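Local coordinates for protein carbon monoxide oxidation system transcription regulator CooA-1 (Carboxydothermus hydrogenoformans, PDB 2HKX) that probably senses carbon monoxide through a bound heme and, in response, regulates transcription as a DNA-binding factor of the CRP type, at residues 60-65 / 84-89; 55-60 / 71-76. The protein carries 2 engineered substitutions. All coordinates share one frame; numbering follows the deposited sequence.

In the fold
Strand 56-63 lies inside one antiparallel sheet of the heme-binding domain, with strand 86-89 along one edge (contact 1, 60-65 / 84-89) and its hairpin partner 66-74 along the other (contact 2, 55-60 / 71-76). It is a worked example of a central strand with a different neighbour on each side. The two contacts share Tyr60, their centres are about 13 Å apart, and their segments alternate along the chain. Contact 2 lies nearer the centre of the chain and reaches toward the C-terminal helix-turn-helix region, whereas contact 1 meets a heme propionate and the second subunit. The arrangement is consistent with a sheet that borders the heme surroundings, the dimer partner and the DNA-binding region.

Contact 1: 60-65 / 84-89; sequences YLAYED and RAFIQA. With HEM (protoporphyrin IX containing Fe), chain C.
Where the effector-domain sheet borders the heme pocket, Tyr60 and Phe86 form an antiparallel hydrogen-bonded pair. Phe86 N donates to Tyr60 O at 2.7 Å, and Tyr60 N returns a straighter bond to Phe86 O (164°). The Tyr60 ring is swung over its partner by a first torsion of 67°, which sets CG between the backbone N and the carbonyl carbon. Phe86 CB lies over one face, 3.5 Å from the Tyr60 ring centroid in a CH-pi contact, while Gln88 CB meets the ring edge. The Phe86 ring, nearly parallel but slid aside, reaches on to Ala62, whose CB is 3.8 Å from Phe86 CE1. With an alanine in place of Tyr60, Phe86 CB would probably lose the face it rests on and a gap would open beside Gln88 CB. Beyond this pair the segments diverge, and a water joins strand to loop, accepting from Ala62 N and donating to Arg84 O. One heme propionate is held at both oxygens: Arg84 N donates to O2A (2.7 Å), and Arg84 NH2 makes a weak bond to O1A. Thr130 OG1 of the second subunit bonds weakly to Arg84 NH1. This is a cyclic nucleotide-binding (cupin) fold carrying heme.

Contact 2: 55-60 / 71-76; sequences GRVRVY and AILEAG
Val57 and Leu73 satisfy each other's backbone in the hairpin of strands 56-63 and 66-74, with Val57 N to Leu73 O at 2.8 Å and Leu73 N to Val57 O at 2.6 Å, both donors in the carbonyl plane. Val59 N gives a nearly straight bond to Ala71 O, and Ala71 N answers weakly to Val59 O at 3.3 Å. Facing outward, Arg56 N finds Thr93 OG1, Glu74 N finds Asp77 OD1, and Arg58 N probably bonds Gln88 O. On the other face, Leu73 CD1 touches CG2 of both Val57 and Val59. The face with Arg56, Arg58, Ile72 and Glu74 is mixed. Glu74, bent at its second torsion (-81°), lies alongside extended Arg56; Arg56 NE meets the syn side of Glu74 OE2 at 3.1 Å in a salt bridge, 34° out of the carboxylate plane. Arg56 NH1 donates to Gly168 O, and NH2 weakly to Leu167 O. Ile72 packs CG2 on Arg56 CG and CD1 on Arg58 CG. Arg58 NH2 bridges to Glu67 OE2 and bonds Thr69 OG1, its guanidinium making a cation-pi contact with Tyr60 opposite Phe86 CB. The shared bonding of Arg56 is consistent with a polar joint between the effector and DNA-binding parts.

Contact 1: 60-65 / 84-89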
loop_
_atom_site.group_PDB
_atom_site.type_symbol
_atom_site.label_atom_id
_atom_site.label_comp_id
_atom_site.label_asym_id
_atom_site.label_seq_id
_atom_site.Cartn_x
_atom_site.Cartn_y
_atom_site.Cartn_z
ATOM N N TYR A 60 -7.299 -4.561 8.938
ATOM C CA TYR A 60 -6.395 -5.138 9.891
ATOM C C TYR A 60 -6.319 -6.633 9.781
ATOM O O TYR A 60 -7.243 -7.301 9.324
ATOM C CB TYR A 60 -6.718 -4.685 11.324
ATOM C CG TYR A 60 -8.055 -5.197 11.872
ATOM C CD1 TYR A 60 -9.224 -4.519 11.607
ATOM C CD2 TYR A 60 -8.119 -6.317 12.688
ATOM C CE1 TYR A 60 -10.430 -4.939 12.105
ATOM C CE2 TYR A 60 -9.336 -6.766 13.195
ATOM C CZ TYR A 60 -10.495 -6.067 12.882
ATOM O OH TYR A 60 -11.739 -6.442 13.363
ATOM N N LEU A 61 -5.198 -7.149 10.249
ATOM C CA LEU A 61 -4.990 -8.578 10.385
ATOM C C LEU A 61 -5.333 -8.953 11.824
ATOM O O LEU A 61 -5.100 -8.125 12.708
ATOM C CB LEU A 61 -3.511 -8.790 10.165
ATOM C CG LEU A 61 -2.987 -9.061 8.762
ATOM C CD1 LEU A 61 -3.938 -8.838 7.579
ATOM C CD2 LEU A 61 -1.585 -8.552 8.556
ATOM N N ALA A 62 -5.842 -10.185 12.061
ATOM C CA ALA A 62 -6.125 -10.705 13.399
ATOM C C ALA A 62 -5.681 -12.167 13.557
ATOM O O ALA A 62 -5.735 -12.969 12.621
ATOM C CB ALA A 62 -7.607 -10.591 13.741
ATOM N N TYR A 63 -5.253 -12.511 14.764
ATOM C CA TYR A 63 -4.747 -13.835 15.042
ATOM C C TYR A 63 -4.880 -14.009 16.535
ATOM O O TYR A 63 -4.260 -13.264 17.302
ATOM C CB TYR A 63 -3.286 -13.941 14.601
ATOM C CG TYR A 63 -2.576 -15.169 15.104
ATOM C CD1 TYR A 63 -1.786 -15.110 16.246
ATOM C CD2 TYR A 63 -2.682 -16.375 14.428
ATOM C CE1 TYR A 63 -1.131 -16.239 16.725
ATOM C CE2 TYR A 63 -2.034 -17.511 14.887
ATOM C CZ TYR A 63 -1.261 -17.440 16.036
ATOM O OH TYR A 63 -0.627 -18.581 16.515
ATOM N N GLU A 64 -5.700 -14.983 16.932
ATOM C CA GLU A 64 -6.094 -15.168 18.317
ATOM C C GLU A 64 -6.642 -13.879 18.891
ATOM O O GLU A 64 -7.635 -13.351 18.405
ATOM C CB GLU A 64 -4.925 -15.715 19.139
ATOM C CG GLU A 64 -4.485 -17.068 18.620
ATOM C CD GLU A 64 -3.373 -17.673 19.425
ATOM O OE1 GLU A 64 -3.114 -18.890 19.242
ATOM O OE2 GLU A 64 -2.765 -16.939 20.239
ATOM N N ASP A 65 -5.973 -13.346 19.901
ATOM C CA ASP A 65 -6.458 -12.134 20.565
ATOM C C ASP A 65 -5.682 -10.898 20.111
ATOM O O ASP A 65 -5.879 -9.809 20.629
ATOM C CB ASP A 65 -6.491 -12.314 22.113
ATOM C CG ASP A 65 -5.099 -12.625 22.718
ATOM O OD1 ASP A 65 -4.174 -13.040 21.975
ATOM O OD2 ASP A 65 -4.933 -12.449 23.956
ATOM N N ARG A 84 -7.201 -11.279 3.133
ATOM C CA ARG A 84 -7.222 -11.959 4.453
ATOM C C ARG A 84 -7.480 -11.028 5.629
ATOM O O ARG A 84 -7.397 -11.433 6.806
ATOM C CB ARG A 84 -5.881 -12.641 4.702
ATOM C CG ARG A 84 -4.790 -11.687 5.238
ATOM C CD ARG A 84 -3.421 -12.343 5.201
ATOM N NE ARG A 84 -2.964 -12.272 3.819
ATOM C CZ ARG A 84 -2.183 -13.148 3.199
ATOM N NH1 ARG A 84 -1.725 -14.229 3.828
ATOM N NH2 ARG A 84 -1.863 -12.908 1.945
ATOM N N ALA A 85 -7.786 -9.781 5.349
ATOM C CA ALA A 85 -7.890 -8.802 6.414
ATOM C C ALA A 85 -9.320 -8.565 6.856
ATOM O O ALA A 85 -10.260 -8.706 6.070
ATOM C CB ALA A 85 -7.273 -7.523 5.988
ATOM N N PHE A 86 -9.472 -8.223 8.132
ATOM C CA PHE A 86 -10.728 -7.725 8.633
ATOM C C PHE A 86 -10.882 -6.267 8.258
ATOM O O PHE A 86 -9.898 -5.573 8.043
ATOM C CB PHE A 86 -10.810 -7.903 10.141
ATOM C CG PHE A 86 -10.986 -9.329 10.561
ATOM C CD1 PHE A 86 -9.892 -10.192 10.625
ATOM C CD2 PHE A 86 -12.253 -9.817 10.863
ATOM C CE1 PHE A 86 -10.061 -11.517 11.002
ATOM C CE2 PHE A 86 -12.433 -11.157 11.243
ATOM C CZ PHE A 86 -11.339 -12.004 11.305
ATOM N N ILE A 87 -12.131 -5.826 8.156
ATOM C CA ILE A 87 -12.457 -4.437 7.800
ATOM C C ILE A 87 -13.577 -3.992 8.735
ATOM O O ILE A 87 -14.657 -4.560 8.724
ATOM C CB ILE A 87 -12.867 -4.284 6.293
ATOM C CG1 ILE A 87 -11.788 -4.890 5.378
ATOM C CG2 ILE A 87 -13.115 -2.800 5.956
ATOM C CD1 ILE A 87 -12.117 -4.959 3.926
ATOM N N GLN A 88 -13.283 -2.986 9.558
ATOM C CA GLN A 88 -14.162 -2.546 10.613
ATOM C C GLN A 88 -14.403 -1.038 10.510
ATOM O O GLN A 88 -13.489 -0.254 10.194
ATOM C CB GLN A 88 -13.545 -2.906 11.991
ATOM C CG GLN A 88 -14.238 -2.326 13.231
ATOM C CD GLN A 88 -13.651 -2.803 14.562
ATOM O OE1 GLN A 88 -14.356 -3.414 15.379
ATOM N NE2 GLN A 88 -12.384 -2.489 14.810
ATOM N N ALA A 89 -15.642 -0.650 10.793
ATOM C CA ALA A 89 -16.013 0.746 10.981
ATOM C C ALA A 89 -15.363 1.289 12.246
ATOM O O ALA A 89 -15.508 0.717 13.331
ATOM C CB ALA A 89 -17.547 0.889 11.056
HETATM C CHA HEM C . -5.303 -9.310 -3.622
HETATM C CHB HEM C . -6.031 -4.594 -2.851
HETATM C CHC HEM C . -9.069 -4.352 -6.678
HETATM C CHD HEM C . -7.595 -8.755 -7.967
HETATM C C1A HEM C . -5.239 -8.078 -3.015
HETATM C C2A HEM C . -4.559 -7.730 -1.786
HETATM C C3A HEM C . -4.748 -6.429 -1.584
HETATM C C4A HEM C . -5.577 -5.899 -2.664
HETATM C CMA HEM C . -4.206 -5.604 -0.396
HETATM C CAA HEM C . -3.763 -8.707 -0.873
HETATM C CBA HEM C . -4.482 -10.070 -0.811
HETATM C CGA HEM C . -4.514 -10.762 0.544
HETATM O O1A HEM C . -3.832 -11.792 0.698
HETATM O O2A HEM C . -5.231 -10.324 1.479
HETATM C C1B HEM C . -6.909 -4.114 -3.821
HETATM C C2B HEM C . -7.344 -2.735 -3.969
HETATM C C3B HEM C . -8.182 -2.673 -5.022
HETATM C C4B HEM C . -8.308 -4.004 -5.583
HETATM C CMB HEM C . -6.917 -1.560 -3.053
HETATM C CAB HEM C . -8.905 -1.422 -5.570
HETATM C CBB HEM C . -8.243 -0.269 -5.801
HETATM C C1C HEM C . -8.920 -5.500 -7.414
HETATM C C2C HEM C . -9.486 -5.790 -8.726
HETATM C C3C HEM C . -9.082 -7.009 -9.089
HETATM C C4C HEM C . -8.237 -7.531 -8.008
HETATM C CMC HEM C . -10.390 -4.871 -9.567
HETATM C CAC HEM C . -9.449 -7.715 -10.422
HETATM C CBC HEM C . -9.952 -8.972 -10.430
HETATM C C1D HEM C . -6.894 -9.291 -6.893
HETATM C C2D HEM C . -6.447 -10.669 -6.892
HETATM C C3D HEM C . -5.735 -10.892 -5.539
HETATM C C4D HEM C . -5.809 -9.581 -4.879
HETATM C CMD HEM C . -6.691 -11.672 -8.044
HETATM C CAD HEM C . -5.068 -12.219 -5.043
HETATM C CBD HEM C . -6.046 -13.388 -4.729
HETATM C CGD HEM C . -6.074 -14.606 -5.686
HETATM O O1D HEM C . -5.337 -15.623 -5.498
HETATM O O2D HEM C . -6.871 -14.600 -6.667
HETATM N NA HEM C . -5.854 -6.945 -3.489
HETATM N NB HEM C . -7.532 -4.846 -4.826
HETATM N NC HEM C . -8.154 -6.575 -7.016
HETATM N ND HEM C . -6.508 -8.659 -5.696
HETATM FE FE HEM C . -7.044 -6.717 -5.197
HETATM O O HOH W 1 -6.512 -11.653 9.357
#

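Contact 2: 55-60 / 71-76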
loop_
_atom_site.group_PDB
_atom_site.type_symbol
_atom_site.label_atom_id
_atom_site.label_comp_id
_atom_site.label_asym_id
_atom_site.label_seq_id
_atom_site.Cartn_x
_atom_site.Cartn_y
_atom_site.Cartn_z
ATOM N N GLY A 55 -17.092 8.632 6.482
ATOM C CA GLY A 55 -16.570 7.968 7.662
ATOM C C GLY A 55 -15.122 7.528 7.491
ATOM O O GLY A 55 -14.299 8.253 6.914
ATOM N N ARG A 56 -14.842 6.314 7.953
ATOM C CA ARG A 56 -13.486 5.888 8.282
ATOM C C ARG A 56 -13.477 4.413 8.618
ATOM O O ARG A 56 -14.159 3.973 9.537
ATOM C CB ARG A 56 -13.018 6.656 9.514
ATOM C CG ARG A 56 -11.565 6.529 9.844
ATOM C CD ARG A 56 -11.237 7.505 10.956
ATOM N NE ARG A 56 -9.817 7.828 10.983
ATOM C CZ ARG A 56 -9.139 8.128 12.088
ATOM N NH1 ARG A 56 -9.753 8.129 13.259
ATOM N NH2 ARG A 56 -7.838 8.398 12.019
ATOM N N VAL A 57 -12.715 3.635 7.863
ATOM C CA VAL A 57 -12.605 2.205 8.164
ATOM C C VAL A 57 -11.140 1.744 8.330
ATOM O O VAL A 57 -10.208 2.352 7.807
ATOM C CB VAL A 57 -13.442 1.283 7.205
ATOM C CG1 VAL A 57 -14.781 1.930 6.832
ATOM C CG2 VAL A 57 -12.699 0.939 5.947
ATOM N N ARG A 58 -11.004 0.633 9.045
ATOM C CA ARG A 58 -9.763 0.108 9.547
ATOM C C ARG A 58 -9.546 -1.247 8.868
ATOM O O ARG A 58 -10.426 -2.092 8.881
ATOM C CB ARG A 58 -9.972 -0.061 11.048
ATOM C CG ARG A 58 -8.766 -0.298 11.829
ATOM C CD ARG A 58 -9.155 -0.816 13.208
ATOM N NE ARG A 58 -8.028 -1.598 13.643
ATOM C CZ ARG A 58 -8.078 -2.682 14.390
ATOM N NH1 ARG A 58 -9.246 -3.155 14.839
ATOM N NH2 ARG A 58 -6.935 -3.271 14.693
ATOM N N VAL A 59 -8.379 -1.452 8.263
ATOM C CA VAL A 59 -8.080 -2.721 7.609
ATOM C C VAL A 59 -7.049 -3.335 8.495
ATOM O O VAL A 59 -6.058 -2.690 8.838
ATOM C CB VAL A 59 -7.532 -2.519 6.168
ATOM C CG1 VAL A 59 -7.122 -3.855 5.552
ATOM C CG2 VAL A 59 -8.563 -1.758 5.304
ATOM N N TYR A 60 -7.299 -4.561 8.938
ATOM C CA TYR A 60 -6.395 -5.138 9.891
ATOM C C TYR A 60 -6.319 -6.633 9.781
ATOM O O TYR A 60 -7.243 -7.301 9.324
ATOM C CB TYR A 60 -6.718 -4.685 11.324
ATOM C CG TYR A 60 -8.055 -5.197 11.872
ATOM C CD1 TYR A 60 -9.224 -4.519 11.607
ATOM C CD2 TYR A 60 -8.119 -6.317 12.688
ATOM C CE1 TYR A 60 -10.430 -4.939 12.105
ATOM C CE2 TYR A 60 -9.336 -6.766 13.195
ATOM C CZ TYR A 60 -10.495 -6.067 12.882
ATOM O OH TYR A 60 -11.739 -6.442 13.363
ATOM N N ALA A 71 -4.017 -0.359 7.574
ATOM C CA ALA A 71 -4.393 0.911 6.981
ATOM C C ALA A 71 -5.687 1.442 7.588
ATOM O O ALA A 71 -6.471 0.683 8.149
ATOM C CB ALA A 71 -4.533 0.772 5.464
ATOM N N ILE A 72 -5.860 2.755 7.497
ATOM C CA ILE A 72 -7.134 3.412 7.758
ATOM C C ILE A 72 -7.631 3.984 6.426
ATOM O O ILE A 72 -6.876 4.634 5.711
ATOM C CB ILE A 72 -7.007 4.542 8.800
ATOM C CG1 ILE A 72 -6.452 4.014 10.139
ATOM C CG2 ILE A 72 -8.343 5.215 9.030
ATOM C CD1 ILE A 72 -7.065 2.672 10.566
ATOM N N LEU A 73 -8.888 3.690 6.076
ATOM C CA LEU A 73 -9.474 4.189 4.825
ATOM C C LEU A 73 -10.402 5.329 5.174
ATOM O O LEU A 73 -11.221 5.204 6.086
ATOM C CB LEU A 73 -10.224 3.100 4.063
ATOM C CG LEU A 73 -9.429 1.816 3.780
ATOM C CD1 LEU A 73 -10.337 0.779 3.091
ATOM C CD2 LEU A 73 -8.185 2.109 2.967
ATOM N N GLU A 74 -10.221 6.439 4.461
ATOM C CA GLU A 74 -11.026 7.648 4.615
ATOM C C GLU A 74 -11.965 7.822 3.416
ATOM O O GLU A 74 -11.875 7.084 2.439
ATOM C CB GLU A 74 -10.091 8.854 4.720
ATOM C CG GLU A 74 -9.079 8.793 5.849
ATOM C CD GLU A 74 -9.660 9.201 7.200
ATOM O OE1 GLU A 74 -10.812 9.693 7.240
ATOM O OE2 GLU A 74 -8.972 9.032 8.229
ATOM N N ALA A 75 -12.861 8.805 3.478
ATOM C CA ALA A 75 -13.752 9.111 2.353
ATOM C C ALA A 75 -12.958 9.369 1.062
ATOM O O ALA A 75 -12.028 10.181 1.042
ATOM C CB ALA A 75 -14.636 10.309 2.684
ATOM N N GLY A 76 -13.329 8.681 -0.011
ATOM C CA GLY A 76 -12.568 8.732 -1.261
ATOM C C GLY A 76 -11.751 7.474 -1.521
ATOM O O GLY A 76 -11.585 7.068 -2.663
#